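Local coordinates for phosphoglycerate kinase (Coxiella burnetii, PDB 4NG4), which catalyses the reversible transfer of a phosphoryl group between ATP and 3-phosphoglycerate, the second step of the pyruvate-forming half of glycolysis, at residues Arg73-Phe79 with Arg124-Asn130. Residues are numbered along the deposited sequence; the frame is centred on the assembly and turned at random.
Sequences RPEEGKF and RFNKGEN
R73 and R124 meet here as neighbours of like charge: NH1 of R124 lies over one face of the R73 guanidinium, 3.9 Å from R73 NH1, with the two planes only 23° apart. Both are predicted to bind substrate, so the pair is consistent with the basic patch that receives phosphoglycerate in this family; NH1 of R124 also hydrogen-bonds to the carbonyl O of G72. P74 packs its ring across the R124 side chain at about a right angle, its CG 3.7 Å from R124 CB and its CB 3.6 Å from CE1 of F125. The parallel sheet of the N-terminal domain brings the two loops side by side, since each leaves the C-terminal end of a neighbouring strand, 64-69 or 117-120; each makes a type II turn, E75 to K78 and N126 to E129, with glycine third (G77, G128). E76 illustrates how a carboxylate can bridge two backbone N-H groups of a facing loop. Extended beyond CG, it reaches across the contact: OE1 takes N130 N at 2.8 Å, on the syn side and 18° out of the carboxylate plane, whereas G128 N approaches OE2 from above that plane, at 3.2 Å. K78 N closes the first turn onto E75 O. With CG anti to the backbone N (chi1 172°), F79 turns a ring edge toward the F125 face in an offset edge-to-face pair, centroids 5.4 Å apart.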
ATOM      1  N   ARG A  73      11.457 -10.208 -10.954  1.00 21.23           N
ATOM      2  CA  ARG A  73      12.582  -9.369 -11.321  1.00 20.98           C
ATOM      3  C   ARG A  73      13.539 -10.156 -12.218  1.00 21.74           C
ATOM      4  O   ARG A  73      14.480 -10.798 -11.728  1.00 22.33           O
ATOM      5  CB  ARG A  73      13.294  -8.894 -10.068  1.00 21.75           C
ATOM      6  CG  ARG A  73      12.436  -7.992  -9.197  1.00 22.14           C
ATOM      7  CD  ARG A  73      13.148  -7.563  -7.935  1.00 24.25           C
ATOM      8  NE  ARG A  73      12.239  -6.889  -7.016  1.00 25.08           N
ATOM      9  CZ  ARG A  73      11.811  -5.632  -7.143  1.00 24.98           C
ATOM     10  NH1 ARG A  73      12.200  -4.873  -8.155  1.00 25.32           N
ATOM     11  NH2 ARG A  73      10.988  -5.121  -6.248  1.00 25.59           N
ATOM     12  N   PRO A  74      13.285 -10.135 -13.538  1.00 21.65           N
ATOM     13  CA  PRO A  74      14.171 -10.767 -14.503  1.00 22.78           C
ATOM     14  C   PRO A  74      15.373  -9.883 -14.828  1.00 23.50           C
ATOM     15  O   PRO A  74      15.384  -8.710 -14.450  1.00 22.99           O
ATOM     16  CB  PRO A  74      13.278 -10.908 -15.728  1.00 22.80           C
ATOM     17  CG  PRO A  74      12.398  -9.734 -15.649  1.00 21.67           C
ATOM     18  CD  PRO A  74      12.101  -9.556 -14.199  1.00 21.08           C
ATOM     19  N   GLU A  75      16.373 -10.449 -15.509  1.00 25.01           N
ATOM     20  CA  GLU A  75      17.514  -9.685 -16.032  1.00 26.22           C
ATOM     21  C   GLU A  75      17.089  -9.037 -17.354  1.00 26.35           C
ATOM     22  O   GLU A  75      16.723  -9.726 -18.317  1.00 26.77           O
ATOM     23  CB  GLU A  75      18.745 -10.591 -16.231  1.00 28.28           C
ATOM     24  CG  GLU A  75      19.919  -9.940 -16.990  1.00 31.01           C
ATOM     25  CD  GLU A  75      21.118 -10.851 -17.163  1.00 34.22           C
ATOM     26  OE1 GLU A  75      21.398 -11.658 -16.253  1.00 36.42           O
ATOM     27  OE2 GLU A  75      21.797 -10.755 -18.209  1.00 35.60           O
ATOM     28  N   GLU A  76      17.110  -7.708 -17.395  1.00 26.30           N
ATOM     29  CA  GLU A  76      16.694  -6.996 -18.600  1.00 26.69           C
ATOM     30  C   GLU A  76      17.471  -7.495 -19.814  1.00 28.66           C
ATOM     31  O   GLU A  76      18.700  -7.461 -19.847  1.00 29.66           O
ATOM     32  CB  GLU A  76      16.824  -5.482 -18.433  1.00 26.84           C
ATOM     33  CG  GLU A  76      15.606  -4.887 -17.798  1.00 25.22           C
ATOM     34  CD  GLU A  76      15.746  -3.416 -17.429  1.00 25.78           C
ATOM     35  OE1 GLU A  76      14.833  -2.906 -16.744  1.00 23.20           O
ATOM     36  OE2 GLU A  76      16.750  -2.784 -17.821  1.00 28.20           O
ATOM     37  N   GLY A  77      16.718  -7.991 -20.792  1.00 29.02           N
ATOM     38  CA  GLY A  77      17.270  -8.500 -22.042  1.00 31.42           C
ATOM     39  C   GLY A  77      17.441  -9.997 -22.051  1.00 31.74           C
ATOM     40  O   GLY A  77      17.791 -10.552 -23.073  1.00 34.00           O
ATOM     41  N   LYS A  78      17.198 -10.649 -20.917  1.00 30.26           N
ATOM     42  CA  LYS A  78      17.401 -12.088 -20.792  1.00 31.33           C
ATOM     43  C   LYS A  78      16.083 -12.796 -20.507  1.00 30.07           C
ATOM     44  O   LYS A  78      15.633 -12.868 -19.354  1.00 28.46           O
ATOM     45  CB  LYS A  78      18.410 -12.377 -19.686  1.00 31.57           C
ATOM     46  CG  LYS A  78      18.791 -13.850 -19.524  1.00 33.24           C
ATOM     47  CD  LYS A  78      19.334 -14.079 -18.116  1.00 33.30           C
ATOM     48  CE  LYS A  78      20.181 -15.317 -18.012  1.00 35.83           C
ATOM     49  NZ  LYS A  78      21.271 -15.151 -16.999  1.00 35.59           N
ATOM     50  N   PHE A  79      15.474 -13.314 -21.567  1.00 31.32           N
ATOM     51  CA  PHE A  79      14.230 -14.068 -21.453  1.00 31.06           C
ATOM     52  C   PHE A  79      14.443 -15.385 -20.708  1.00 31.80           C
ATOM     53  O   PHE A  79      15.347 -16.168 -21.032  1.00 33.59           O
ATOM     54  CB  PHE A  79      13.612 -14.345 -22.834  1.00 32.81           C
ATOM     55  CG  PHE A  79      12.433 -15.274 -22.787  1.00 33.15           C
ATOM     56  CD1 PHE A  79      11.239 -14.860 -22.235  1.00 32.07           C
ATOM     57  CD2 PHE A  79      12.522 -16.566 -23.273  1.00 35.10           C
ATOM     58  CE1 PHE A  79      10.142 -15.722 -22.180  1.00 33.38           C
ATOM     59  CE2 PHE A  79      11.442 -17.414 -23.223  1.00 36.28           C
ATOM     60  CZ  PHE A  79      10.248 -16.995 -22.674  1.00 34.71           C
ATOM     61  N   ARG A 124       9.467  -6.152 -17.924  1.00 23.15           N
ATOM     62  CA  ARG A 124      10.782  -6.064 -17.304  1.00 22.54           C
ATOM     63  C   ARG A 124      11.877  -6.856 -18.027  1.00 23.07           C
ATOM     64  O   ARG A 124      13.027  -6.842 -17.597  1.00 22.86           O
ATOM     65  CB  ARG A 124      10.684  -6.507 -15.852  1.00 21.61           C
ATOM     66  CG  ARG A 124       9.873  -5.554 -15.005  1.00 21.05           C
ATOM     67  CD  ARG A 124      10.053  -5.837 -13.530  1.00 20.48           C
ATOM     68  NE  ARG A 124       9.369  -4.836 -12.732  1.00 21.07           N
ATOM     69  CZ  ARG A 124       9.150  -4.929 -11.426  1.00 21.47           C
ATOM     70  NH1 ARG A 124       9.551  -5.991 -10.727  1.00 22.89           N
ATOM     71  NH2 ARG A 124       8.520  -3.952 -10.813  1.00 21.20           N
ATOM     72  N   PHE A 125      11.519  -7.542 -19.113  1.00 23.96           N
ATOM     73  CA  PHE A 125      12.511  -8.163 -19.982  1.00 25.42           C
ATOM     74  C   PHE A 125      13.219  -7.121 -20.820  1.00 26.97           C
ATOM     75  O   PHE A 125      14.393  -7.297 -21.147  1.00 28.30           O
ATOM     76  CB  PHE A 125      11.892  -9.202 -20.910  1.00 26.35           C
ATOM     77  CG  PHE A 125      11.552 -10.508 -20.239  1.00 26.21           C
ATOM     78  CD1 PHE A 125      12.475 -11.171 -19.426  1.00 26.17           C
ATOM     79  CD2 PHE A 125      10.321 -11.102 -20.462  1.00 26.25           C
ATOM     80  CE1 PHE A 125      12.161 -12.393 -18.821  1.00 26.23           C
ATOM     81  CE2 PHE A 125       9.996 -12.315 -19.865  1.00 26.79           C
ATOM     82  CZ  PHE A 125      10.925 -12.968 -19.046  1.00 26.82           C
ATOM     83  N   ASN A 126      12.516  -6.035 -21.147  1.00 27.37           N
ATOM     84  CA  ASN A 126      13.029  -5.027 -22.068  1.00 29.47           C
ATOM     85  C   ASN A 126      14.213  -4.252 -21.479  1.00 29.89           C
ATOM     86  O   ASN A 126      14.074  -3.616 -20.424  1.00 28.28           O
ATOM     87  CB  ASN A 126      11.913  -4.045 -22.462  1.00 30.00           C
ATOM     88  CG  ASN A 126      10.760  -4.716 -23.211  1.00 30.72           C
ATOM     89  OD1 ASN A 126      10.961  -5.617 -24.018  1.00 34.25           O
ATOM     90  ND2 ASN A 126       9.555  -4.248 -22.969  1.00 29.40           N
ATOM     91  N   LYS A 127      15.370  -4.332 -22.149  1.00 31.97           N
ATOM     92  CA  LYS A 127      16.465  -3.367 -21.943  1.00 33.78           C
ATOM     93  C   LYS A 127      15.860  -1.960 -21.818  1.00 34.09           C
ATOM     94  O   LYS A 127      15.311  -1.433 -22.807  1.00 35.21           O
ATOM     95  CB  LYS A 127      17.455  -3.370 -23.130  1.00 37.14           C
ATOM     96  CG  LYS A 127      18.665  -4.305 -23.023  1.00 38.50           C
ATOM     97  CD  LYS A 127      19.614  -4.072 -24.222  1.00 43.30           C
ATOM     98  CE  LYS A 127      20.967  -4.789 -24.105  1.00 44.81           C
ATOM     99  NZ  LYS A 127      21.062  -5.995 -24.969  1.00 46.22           N
ATOM    100  N   GLY A 128      15.924  -1.384 -20.609  1.00 32.72           N
ATOM    101  CA  GLY A 128      15.557   0.019 -20.387  1.00 33.68           C
ATOM    102  C   GLY A 128      14.303   0.324 -19.574  1.00 31.60           C
ATOM    103  O   GLY A 128      14.014   1.488 -19.292  1.00 32.25           O
ATOM    104  N   GLU A 129      13.561  -0.707 -19.185  1.00 29.30           N
ATOM    105  CA  GLU A 129      12.367  -0.521 -18.363  1.00 27.86           C
ATOM    106  C   GLU A 129      12.692   0.167 -17.043  1.00 27.65           C
ATOM    107  O   GLU A 129      12.101   1.196 -16.696  1.00 28.30           O
ATOM    108  CB  GLU A 129      11.687  -1.870 -18.082  1.00 25.98           C
ATOM    109  CG  GLU A 129      10.656  -1.865 -16.949  1.00 24.67           C
ATOM    110  CD  GLU A 129       9.334  -1.210 -17.317  1.00 25.90           C
ATOM    111  OE1 GLU A 129       8.280  -1.733 -16.885  1.00 25.48           O
ATOM    112  OE2 GLU A 129       9.331  -0.188 -18.045  1.00 29.04           O
ATOM    113  N   ASN A 130      13.631  -0.408 -16.308  1.00 27.18           N
ATOM    114  CA  ASN A 130      13.992   0.121 -14.992  1.00 27.55           C
ATOM    115  C   ASN A 130      14.585   1.567 -14.964  1.00 29.94           C
ATOM    116  O   ASN A 130      14.433   2.277 -13.965  1.00 30.36           O
ATOM    117  CB  ASN A 130      14.911  -0.854 -14.273  1.00 26.78           C
ATOM    118  CG  ASN A 130      15.487  -0.266 -13.060  1.00 28.23           C
ATOM    119  OD1 ASN A 130      14.795  -0.132 -12.048  1.00 29.77           O
ATOM    120  ND2 ASN A 130      16.745   0.155 -13.143  1.00 29.86           N
TER